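Esterase (uncultured bacterium pCosCE1, PDB 7ATL) hydrolyses carboxylic esters and, as a family VIII carboxylesterase with promiscuous acyltransferase activity, can also transfer acyl groups. Local coordinates at residues G120-L125 with E168-L173; R112-H117 with I175-A180; I20-I25 with S369-L374; T219-T224 with L360-F365. One frame throughout, in Å; residues are numbered along the deposited sequence.

In the fold
From the N terminus, the chain leaves helix 3-21 through residues 20-25, the opening half of contact 3, which closes only at 369-374 and encloses the rest. Contact 2 opens next, at the end of helix 111-116, and contact 1 a few residues later. Contact 1 closes first, at 168-173, then contact 2 on helix 174-186, so the two nest and meet at H117, which touches R170 and S172. Contact 4 follows, from 219-224 to 360-365; none of the loops cross. Contacts 1 and 2 bind loops and helices near the putative active site. Contact 3 brings helix 3-21 to helix 372-381, and contact 4, touching it, pairs strand 221-222 with 363-364, after main-sheet strand 355-361.

Contact 1. Residues G120-L125 with E168-L173; sequences GLDYRL and EFRYSL
Y123 lies against the backbone of S172 and L173, its ring swung well off a staggered position (chi1 -105°). Beyond CB, the two sides of the ring meet different partners. On one side CD1 comes to 3.7 Å from L173 CG, and CE1 to 3.5 Å from L173 CD2. On the other, CD2 lies 3.8 Å from S172 C, and CE2 is 3.3 Å from S172 O. The peptide linking S172 to L173 thus covers one face, with L173 N over the ring centre. That same L173 N donates to D122 O over 3.0 Å, which fixes the peptide where the ring rests on it. CE2 also leads the edge of Y123 toward the face of Y171 in an offset edge-to-face pair, centroids 5.4 Å apart and planes at 65°. At the tip, Y123 OH bonds K68 NZ; Y171 OH bonds K68 NZ too, as well as S65 OG and W339 NE1. With two tyrosine hydroxyls on the lysine of an SxxK pattern, the arrangement is consistent with the serine-lysine-tyrosine active site of family VIII esterases; here the packing of the two rings would help set where their hydroxyls stand.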
# COMPACT_ATOMS: atom_id res chain seq x y z
N GLY A 120 -6.76 4.96 -16.17
CA GLY A 120 -5.84 5.20 -17.30
C GLY A 120 -4.59 5.95 -16.88
O GLY A 120 -3.76 6.31 -17.77
N LEU A 121 -4.41 6.13 -15.58
CA LEU A 121 -3.19 6.76 -15.02
C LEU A 121 -2.07 5.73 -14.94
O LEU A 121 -2.33 4.49 -15.11
CB LEU A 121 -3.55 7.35 -13.66
CG LEU A 121 -4.60 8.45 -13.73
CD1 LEU A 121 -5.19 8.75 -12.36
CD2 LEU A 121 -4.00 9.70 -14.35
N ASP A 122 -0.85 6.23 -14.74
CA ASP A 122 0.38 5.40 -14.72
C ASP A 122 1.19 5.74 -13.46
O ASP A 122 0.71 6.49 -12.60
CB ASP A 122 1.18 5.58 -16.02
CG ASP A 122 2.00 4.36 -16.44
OD1 ASP A 122 2.05 3.37 -15.65
OD2 ASP A 122 2.60 4.41 -17.55
N TYR A 123 2.35 5.13 -13.33
CA TYR A 123 3.40 5.49 -12.36
C TYR A 123 4.66 5.79 -13.18
O TYR A 123 4.85 5.10 -14.19
CB TYR A 123 3.65 4.34 -11.39
CG TYR A 123 3.09 4.50 -10.01
CD1 TYR A 123 3.26 5.68 -9.28
CD2 TYR A 123 2.46 3.44 -9.37
CE1 TYR A 123 2.77 5.81 -7.99
CE2 TYR A 123 1.99 3.55 -8.07
CZ TYR A 123 2.13 4.74 -7.39
OH TYR A 123 1.64 4.83 -6.13
N ARG A 124 5.44 6.79 -12.77
CA ARG A 124 6.71 7.15 -13.42
C ARG A 124 7.65 5.95 -13.32
O ARG A 124 8.45 5.74 -14.27
CB ARG A 124 7.30 8.39 -12.73
CG ARG A 124 8.52 9.01 -13.39
CD ARG A 124 8.98 10.19 -12.56
NE ARG A 124 10.39 10.01 -12.22
CZ ARG A 124 10.92 10.00 -11.00
NH1 ARG A 124 10.18 10.15 -9.92
NH2 ARG A 124 12.22 9.85 -10.86
N LEU A 125 7.54 5.18 -12.23
CA LEU A 125 8.41 3.99 -12.00
C LEU A 125 8.02 2.84 -12.94
O LEU A 125 8.85 1.92 -13.08
CB LEU A 125 8.41 3.58 -10.52
CG LEU A 125 7.06 3.31 -9.87
CD1 LEU A 125 6.37 2.09 -10.45
CD2 LEU A 125 7.22 3.13 -8.38
N GLU A 168 -9.19 -0.97 -18.33
CA GLU A 168 -8.12 -1.92 -17.94
C GLU A 168 -7.44 -1.48 -16.65
O GLU A 168 -7.42 -0.29 -16.32
CB GLU A 168 -7.11 -2.07 -19.08
CG GLU A 168 -6.07 -0.98 -19.11
CD GLU A 168 -5.13 -0.96 -20.31
OE1 GLU A 168 -5.05 -1.99 -21.01
OE2 GLU A 168 -4.49 0.08 -20.52
N PHE A 169 -6.86 -2.45 -15.97
CA PHE A 169 -6.07 -2.23 -14.74
C PHE A 169 -4.65 -1.84 -15.13
O PHE A 169 -4.08 -2.49 -16.00
CB PHE A 169 -6.05 -3.49 -13.89
CG PHE A 169 -5.19 -3.39 -12.66
CD1 PHE A 169 -5.72 -2.91 -11.47
CD2 PHE A 169 -3.89 -3.87 -12.66
CE1 PHE A 169 -4.95 -2.88 -10.32
CE2 PHE A 169 -3.13 -3.83 -11.51
CZ PHE A 169 -3.65 -3.32 -10.35
N ARG A 170 -4.14 -0.79 -14.49
CA ARG A 170 -2.74 -0.31 -14.58
C ARG A 170 -2.43 0.39 -13.26
O ARG A 170 -3.05 1.44 -12.98
CB ARG A 170 -2.52 0.60 -15.80
CG ARG A 170 -1.05 0.80 -16.16
CD ARG A 170 -0.90 1.95 -17.15
NE ARG A 170 -1.45 1.52 -18.42
CZ ARG A 170 -0.79 0.80 -19.33
NH1 ARG A 170 0.47 0.46 -19.14
NH2 ARG A 170 -1.39 0.43 -20.45
N TYR A 171 -1.52 -0.20 -12.50
CA TYR A 171 -1.12 0.30 -11.17
C TYR A 171 -0.66 1.74 -11.34
O TYR A 171 0.11 2.00 -12.26
CB TYR A 171 -0.01 -0.56 -10.57
CG TYR A 171 0.17 -0.37 -9.10
CD1 TYR A 171 -0.91 -0.37 -8.22
CD2 TYR A 171 1.43 -0.23 -8.57
CE1 TYR A 171 -0.74 -0.22 -6.86
CE2 TYR A 171 1.61 -0.06 -7.21
CZ TYR A 171 0.53 -0.06 -6.35
OH TYR A 171 0.76 0.08 -5.01
N SER A 172 -1.13 2.65 -10.48
CA SER A 172 -1.14 4.08 -10.86
C SER A 172 -1.02 5.01 -9.65
O SER A 172 -1.14 4.59 -8.50
CB SER A 172 -2.37 4.37 -11.66
OG SER A 172 -3.49 4.52 -10.81
N LEU A 173 -0.79 6.27 -9.98
CA LEU A 173 -0.93 7.44 -9.09
C LEU A 173 -2.39 7.71 -8.74
O LEU A 173 -2.64 8.78 -8.18
CB LEU A 173 -0.33 8.63 -9.84
CG LEU A 173 1.19 8.74 -9.77
CD1 LEU A 173 1.69 9.75 -10.80
CD2 LEU A 173 1.61 9.14 -8.36
O HOH W 1 -5.97 2.03 -16.39
O HOH W 2 -4.41 3.00 -14.40
O HOH W 3 2.00 0.83 -13.78
O HOH W 4 2.57 0.94 -16.76
O HOH W 5 -1.47 6.15 -6.13

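Contact 2. Residues R112-H117 with I175-A180; sequences RHLLSH and IDVLGA
L114 reaches from helix 111-116 toward helix 174-186, its CD1 3.9 Å from V177 CG1 and equally close to the backbone N of L178. The two side chains cross at about a right angle, so the leucine methyl lies across the valine branch. One residue on, L115 points its CB the other way, yet its CD2 curls round to 3.5 Å from L178 CD2. L178 holds CG opposite its own N (chi1 -177°), and CD2 is the branch that meets L115. I175 enters from the start of the second helix: its CD1 approaches L114 O at 3.6 Å, while its CG1 sits 3.9 Å from H117 NE2, oblique to the imidazole. The axes of 112-116 and 175-180 approach to 9.0 Å, with 135° between their N-to-C directions, a steeply inclined pair, running more against than along each other, in the helical part of the beta-lactamase-like fold. Helix 111-116 ends there in a Schellman motif, and H117 with its positive phi (63°) is the residue that leaves the helix. Further out, the imidazole is fixed by a hydrogen bond between its ND1 and S172 OG, and its ring meets that of Y171. Helix 67-80 closes the same core, with M76 against L115.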
# COMPACT_ATOMS: atom_id res chain seq x y z
N ARG A 112 -14.67 5.27 -8.82
CA ARG A 112 -14.48 3.79 -8.77
C ARG A 112 -13.27 3.40 -9.62
O ARG A 112 -12.67 2.31 -9.38
CB ARG A 112 -15.73 3.03 -9.23
CG ARG A 112 -16.20 3.38 -10.64
CD ARG A 112 -17.31 2.47 -11.11
NE ARG A 112 -18.58 2.80 -10.46
CZ ARG A 112 -19.16 2.11 -9.47
NH1 ARG A 112 -18.59 1.03 -8.96
NH2 ARG A 112 -20.30 2.55 -8.98
N HIS A 113 -12.95 4.21 -10.63
CA HIS A 113 -11.78 3.96 -11.49
C HIS A 113 -10.53 4.28 -10.66
O HIS A 113 -9.56 3.49 -10.71
CB HIS A 113 -11.85 4.75 -12.81
CG HIS A 113 -13.05 4.53 -13.66
ND1 HIS A 113 -13.68 5.58 -14.35
CD2 HIS A 113 -13.75 3.41 -13.98
CE1 HIS A 113 -14.69 5.11 -15.05
NE2 HIS A 113 -14.76 3.80 -14.84
N LEU A 114 -10.52 5.39 -9.92
CA LEU A 114 -9.36 5.68 -9.02
C LEU A 114 -9.13 4.49 -8.06
O LEU A 114 -7.98 4.07 -7.90
CB LEU A 114 -9.57 6.99 -8.25
CG LEU A 114 -9.56 8.27 -9.07
CD1 LEU A 114 -9.64 9.49 -8.16
CD2 LEU A 114 -8.34 8.35 -9.96
N LEU A 115 -10.19 3.97 -7.43
CA LEU A 115 -10.09 2.95 -6.35
C LEU A 115 -9.50 1.63 -6.88
O LEU A 115 -8.91 0.89 -6.06
CB LEU A 115 -11.48 2.72 -5.77
CG LEU A 115 -12.07 3.92 -5.03
CD1 LEU A 115 -13.50 3.65 -4.62
CD2 LEU A 115 -11.23 4.25 -3.80
N SER A 116 -9.68 1.32 -8.16
CA SER A 116 -9.33 0.01 -8.77
C SER A 116 -8.24 0.19 -9.82
O SER A 116 -7.90 -0.80 -10.49
CB SER A 116 -10.57 -0.67 -9.34
OG SER A 116 -11.50 -0.98 -8.30
N HIS A 117 -7.70 1.40 -9.96
CA HIS A 117 -6.54 1.68 -10.85
C HIS A 117 -6.92 1.40 -12.31
O HIS A 117 -6.09 0.83 -13.02
CB HIS A 117 -5.31 0.86 -10.42
CG HIS A 117 -4.74 1.28 -9.11
ND1 HIS A 117 -3.94 2.38 -8.98
CD2 HIS A 117 -4.86 0.75 -7.87
CE1 HIS A 117 -3.59 2.52 -7.71
NE2 HIS A 117 -4.15 1.53 -7.01
N ILE A 175 -4.35 6.84 -6.41
CA ILE A 175 -4.69 7.03 -4.97
C ILE A 175 -4.13 8.39 -4.51
O ILE A 175 -4.71 8.98 -3.60
CB ILE A 175 -4.27 5.83 -4.09
CG1 ILE A 175 -4.87 4.52 -4.59
CG2 ILE A 175 -4.66 6.05 -2.63
CD1 ILE A 175 -6.38 4.56 -4.74
N ASP A 176 -3.08 8.89 -5.17
CA ASP A 176 -2.56 10.26 -4.92
C ASP A 176 -3.64 11.24 -5.38
O ASP A 176 -3.91 12.23 -4.64
CB ASP A 176 -1.21 10.52 -5.60
CG ASP A 176 -0.05 9.68 -5.05
OD1 ASP A 176 -0.20 8.44 -5.02
OD2 ASP A 176 0.99 10.29 -4.66
N VAL A 177 -4.27 10.96 -6.52
CA VAL A 177 -5.40 11.79 -7.04
C VAL A 177 -6.56 11.71 -6.04
O VAL A 177 -7.10 12.78 -5.68
CB VAL A 177 -5.80 11.39 -8.47
CG1 VAL A 177 -6.97 12.23 -8.97
CG2 VAL A 177 -4.63 11.53 -9.43
N LEU A 178 -6.89 10.51 -5.55
CA LEU A 178 -8.02 10.29 -4.61
C LEU A 178 -7.82 11.17 -3.37
O LEU A 178 -8.78 11.83 -2.94
CB LEU A 178 -8.09 8.80 -4.25
CG LEU A 178 -9.26 8.40 -3.34
CD1 LEU A 178 -10.61 8.74 -3.96
CD2 LEU A 178 -9.17 6.93 -3.03
N GLY A 179 -6.59 11.21 -2.86
CA GLY A 179 -6.21 12.05 -1.70
C GLY A 179 -6.63 13.49 -1.88
O GLY A 179 -7.27 14.05 -0.97
N ALA A 180 -6.32 14.07 -3.04
CA ALA A 180 -6.69 15.45 -3.38
C ALA A 180 -8.22 15.56 -3.48
O ALA A 180 -8.79 16.52 -2.96
CB ALA A 180 -5.99 15.89 -4.64

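Contact 3. Residues I20-I25 with S369-L374; sequences IDEGRI and SGRYPL
I25 and Y372 approach with their CA atoms 8.0 Å apart, the gap bridged by side chains. The first segment is the exit of helix 3-21, closed by a Schellman motif at G23, and the second leads into helix 372-381; N- and C-terminal helices lying together beside the main sheet are a feature of the beta-lactamase fold. Charged groups line the outer part. R371 NH2 stands over one face of the R24 guanidinium, 3.3 Å from R24 NE, with the two planes 55° apart; both are donors, so no bond forms between them. E22 OE1 forms a salt bridge with R24 NH1 at 3.3 Å, the nitrogen standing above the carboxylate plane, and lies 4.0 Å from R371 NH2, beyond salt-bridge range, those two planes nearly coplanar. E366 OE2 pairs with R24 NE and accepts from Y372 N, so it would probably ease the closeness of the two positive charges. Deeper in, Y372 holds CG anti to its backbone N (chi1 -175°), turning a face of the ring to I25, while its OH bonds S28 OG and S16 OG. I25 CG1 makes a CH-pi contact there, 4.0 Å from the ring centroid and 18° off its normal.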
# COMPACT_ATOMS: atom_id res chain seq x y z
N ILE A 20 16.64 -13.93 8.09
CA ILE A 20 17.71 -13.07 8.68
C ILE A 20 19.08 -13.71 8.45
O ILE A 20 19.93 -13.05 7.84
CB ILE A 20 17.40 -12.79 10.15
CG1 ILE A 20 16.20 -11.84 10.25
CG2 ILE A 20 18.64 -12.26 10.86
CD1 ILE A 20 15.37 -12.00 11.48
N ASP A 21 19.29 -14.96 8.89
CA ASP A 21 20.58 -15.69 8.79
C ASP A 21 20.99 -15.80 7.32
O ASP A 21 22.20 -15.89 7.05
CB ASP A 21 20.51 -17.11 9.37
CG ASP A 21 19.95 -17.20 10.78
OD1 ASP A 21 19.96 -16.15 11.50
OD2 ASP A 21 19.49 -18.32 11.15
N GLU A 22 20.03 -15.86 6.40
CA GLU A 22 20.35 -15.92 4.95
C GLU A 22 20.67 -14.50 4.42
O GLU A 22 21.01 -14.41 3.22
CB GLU A 22 19.21 -16.62 4.20
CG GLU A 22 19.10 -18.11 4.51
CD GLU A 22 18.12 -18.90 3.65
OE1 GLU A 22 17.67 -18.37 2.61
OE2 GLU A 22 17.80 -20.04 4.04
N GLY A 23 20.58 -13.46 5.26
CA GLY A 23 20.69 -12.03 4.89
C GLY A 23 19.70 -11.61 3.79
O GLY A 23 20.08 -10.80 2.92
N ARG A 24 18.49 -12.17 3.81
CA ARG A 24 17.39 -11.85 2.85
C ARG A 24 16.57 -10.70 3.46
O ARG A 24 16.14 -9.83 2.72
CB ARG A 24 16.53 -13.08 2.57
CG ARG A 24 16.97 -13.93 1.39
CD ARG A 24 16.46 -15.36 1.51
NE ARG A 24 15.01 -15.43 1.67
CZ ARG A 24 14.33 -16.09 2.62
NH1 ARG A 24 14.93 -16.83 3.54
NH2 ARG A 24 13.01 -16.03 2.61
N ILE A 25 16.42 -10.72 4.78
CA ILE A 25 15.67 -9.72 5.60
C ILE A 25 16.61 -9.24 6.71
O ILE A 25 17.36 -10.07 7.26
CB ILE A 25 14.40 -10.37 6.19
CG1 ILE A 25 13.46 -10.83 5.07
CG2 ILE A 25 13.67 -9.45 7.16
CD1 ILE A 25 13.04 -9.71 4.12
N SER A 369 8.18 -8.73 -2.72
CA SER A 369 8.11 -9.63 -3.90
C SER A 369 9.05 -10.83 -3.74
O SER A 369 8.99 -11.69 -4.60
CB SER A 369 8.44 -8.89 -5.16
OG SER A 369 9.71 -8.27 -5.07
N GLY A 370 9.85 -10.89 -2.69
CA GLY A 370 10.78 -12.02 -2.48
C GLY A 370 10.06 -13.28 -2.04
O GLY A 370 8.83 -13.34 -2.16
N ARG A 371 10.81 -14.25 -1.51
CA ARG A 371 10.24 -15.51 -0.96
C ARG A 371 9.57 -15.23 0.40
O ARG A 371 8.59 -15.93 0.73
CB ARG A 371 11.34 -16.58 -0.93
CG ARG A 371 11.62 -17.18 -2.31
CD ARG A 371 13.00 -17.79 -2.48
NE ARG A 371 13.19 -19.01 -1.68
CZ ARG A 371 14.01 -19.15 -0.63
NH1 ARG A 371 14.06 -20.32 -0.00
NH2 ARG A 371 14.77 -18.15 -0.20
N TYR A 372 10.02 -14.21 1.15
CA TYR A 372 9.64 -13.99 2.56
C TYR A 372 8.14 -13.89 2.73
O TYR A 372 7.59 -14.59 3.57
CB TYR A 372 10.29 -12.73 3.14
CG TYR A 372 10.04 -12.53 4.61
CD1 TYR A 372 10.55 -13.41 5.56
CD2 TYR A 372 9.31 -11.45 5.08
CE1 TYR A 372 10.36 -13.21 6.92
CE2 TYR A 372 9.13 -11.23 6.43
CZ TYR A 372 9.66 -12.11 7.36
OH TYR A 372 9.46 -11.89 8.68
N PRO A 373 7.42 -12.98 2.02
CA PRO A 373 5.98 -12.84 2.21
C PRO A 373 5.23 -14.16 1.98
O PRO A 373 4.29 -14.41 2.70
CB PRO A 373 5.55 -11.76 1.20
CG PRO A 373 6.71 -11.65 0.22
CD PRO A 373 7.93 -12.04 1.01
N LEU A 374 5.69 -14.97 1.01
CA LEU A 374 5.04 -16.25 0.62
C LEU A 374 5.28 -17.33 1.68
O LEU A 374 4.33 -18.11 1.97
CB LEU A 374 5.56 -16.70 -0.75
CG LEU A 374 5.26 -15.77 -1.92
CD1 LEU A 374 5.40 -16.51 -3.26
CD2 LEU A 374 3.87 -15.14 -1.78

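Contact 4. Residues T219-T224 with L360-F365; sequences TAYHDT and LTNTAF
A short parallel strand pair, Y221-H222 beside T363-A364, makes up one side of a small mixed sheet that strand 229-230 completes. Y221 and T363 put their side chains on one face, H222 and A364 on the other. Two backbone hydrogen bonds set the register: Y221 N donates to N362 O over 2.8 Å, and A364 N donates to Y221 O over 3.0 Å. A third, weak bond from D223 N to A364 O is less certain, because the position of that oxygen is doubtful.

Around this ladder, N362 interrupts the run from strand 355-361 to 363-364. Its CG sits between its own N and carbonyl carbon (chi1 64°), which sends the amide alongside the Y221 side chain, pointing the same way, with ring and amide planes 52° apart. ND2 comes to 3.9 Å from Y221 CE1, and CB to 3.2 Å from T219 O. The amide is held in turn by T363 OG1, which donates to N362 OD1 at 2.9 Å. Just before it, T361 OG1 accepts from T363 N at 3.0 Å, an ST turn. Further along, Y221 OH reaches R49 N and E50 OE1, tying the strand to another loop.

At the far end F365 follows a cis peptide bond, and its N donates to D223 OD2 over 2.7 Å, from above the carboxylate plane. The carboxylate of D223 thus satisfies the F365 amide just before helix 366-369, and its likely negative charge would strengthen that bond.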
# COMPACT_ATOMS: atom_id res chain seq x y z
N THR A 219 15.30 1.80 9.67
CA THR A 219 16.19 2.13 8.54
C THR A 219 15.82 1.27 7.31
O THR A 219 15.79 0.01 7.42
CB THR A 219 17.63 1.92 9.01
OG1 THR A 219 17.67 2.68 10.21
CG2 THR A 219 18.65 2.33 7.97
N ALA A 220 15.61 1.92 6.17
CA ALA A 220 15.31 1.24 4.90
C ALA A 220 16.59 0.64 4.31
O ALA A 220 17.59 1.38 4.17
CB ALA A 220 14.69 2.22 3.93
N TYR A 221 16.54 -0.64 3.95
CA TYR A 221 17.62 -1.40 3.28
C TYR A 221 17.06 -1.88 1.94
O TYR A 221 15.79 -1.90 1.83
CB TYR A 221 18.07 -2.60 4.13
CG TYR A 221 18.72 -2.22 5.43
CD1 TYR A 221 17.95 -1.85 6.52
CD2 TYR A 221 20.10 -2.22 5.57
CE1 TYR A 221 18.53 -1.45 7.71
CE2 TYR A 221 20.70 -1.83 6.76
CZ TYR A 221 19.91 -1.45 7.83
OH TYR A 221 20.49 -1.05 9.00
N HIS A 222 17.93 -2.25 1.00
CA HIS A 222 17.55 -2.87 -0.29
C HIS A 222 18.49 -4.04 -0.59
O HIS A 222 19.55 -4.04 0.03
CB HIS A 222 17.53 -1.81 -1.40
CG HIS A 222 18.87 -1.58 -2.00
ND1 HIS A 222 19.23 -2.17 -3.20
CD2 HIS A 222 19.92 -0.85 -1.55
CE1 HIS A 222 20.46 -1.79 -3.49
NE2 HIS A 222 20.92 -0.98 -2.48
N ASP A 223 18.11 -4.95 -1.50
CA ASP A 223 18.83 -6.22 -1.82
C ASP A 223 20.00 -5.92 -2.77
O ASP A 223 19.78 -5.23 -3.78
CB ASP A 223 17.91 -7.26 -2.47
CG ASP A 223 16.44 -7.30 -2.01
OD1 ASP A 223 16.17 -7.43 -0.79
OD2 ASP A 223 15.57 -7.27 -2.91
N THR A 224 21.21 -6.42 -2.44
CA THR A 224 22.48 -6.19 -3.20
C THR A 224 23.19 -7.52 -3.42
O THR A 224 22.60 -8.55 -3.07
CB THR A 224 23.45 -5.26 -2.46
OG1 THR A 224 22.72 -4.47 -1.53
CG2 THR A 224 24.25 -4.36 -3.39
N LEU A 360 5.51 -6.46 7.90
CA LEU A 360 6.31 -5.24 7.60
C LEU A 360 7.78 -5.61 7.70
O LEU A 360 8.15 -6.25 8.68
CB LEU A 360 5.95 -4.14 8.61
CG LEU A 360 4.48 -3.69 8.59
CD1 LEU A 360 4.31 -2.39 9.37
CD2 LEU A 360 3.94 -3.53 7.18
N THR A 361 8.58 -5.26 6.70
CA THR A 361 10.07 -5.41 6.75
C THR A 361 10.73 -4.10 6.35
O THR A 361 10.06 -3.19 5.86
CB THR A 361 10.63 -6.57 5.90
OG1 THR A 361 11.00 -6.12 4.60
CG2 THR A 361 9.68 -7.75 5.78
N ASN A 362 12.02 -4.02 6.58
CA ASN A 362 12.83 -2.82 6.28
C ASN A 362 13.73 -3.21 5.12
O ASN A 362 14.75 -2.57 4.95
CB ASN A 362 13.61 -2.38 7.52
CG ASN A 362 14.62 -3.42 7.97
OD1 ASN A 362 14.78 -4.46 7.33
ND2 ASN A 362 15.33 -3.14 9.04
N THR A 363 13.35 -4.21 4.34
CA THR A 363 14.17 -4.78 3.25
C THR A 363 13.37 -4.82 1.94
O THR A 363 12.51 -5.70 1.78
CB THR A 363 14.70 -6.14 3.69
OG1 THR A 363 15.43 -5.91 4.89
CG2 THR A 363 15.58 -6.79 2.64
N ALA A 364 13.65 -3.91 1.02
CA ALA A 364 13.12 -3.90 -0.36
C ALA A 364 14.11 -4.61 -1.27
O ALA A 364 15.31 -4.39 -1.13
CB ALA A 364 12.92 -2.47 -0.77
N PHE A 365 13.67 -5.49 -2.19
CA PHE A 365 12.29 -5.85 -2.42
C PHE A 365 11.96 -7.21 -1.81
O PHE A 365 10.88 -7.70 -2.13
CB PHE A 365 12.03 -5.87 -3.93
CG PHE A 365 12.48 -4.60 -4.60
CD1 PHE A 365 11.70 -3.46 -4.53
CD2 PHE A 365 13.71 -4.54 -5.25
CE1 PHE A 365 12.13 -2.27 -5.10
CE2 PHE A 365 14.13 -3.35 -5.83
CZ PHE A 365 13.34 -2.22 -5.75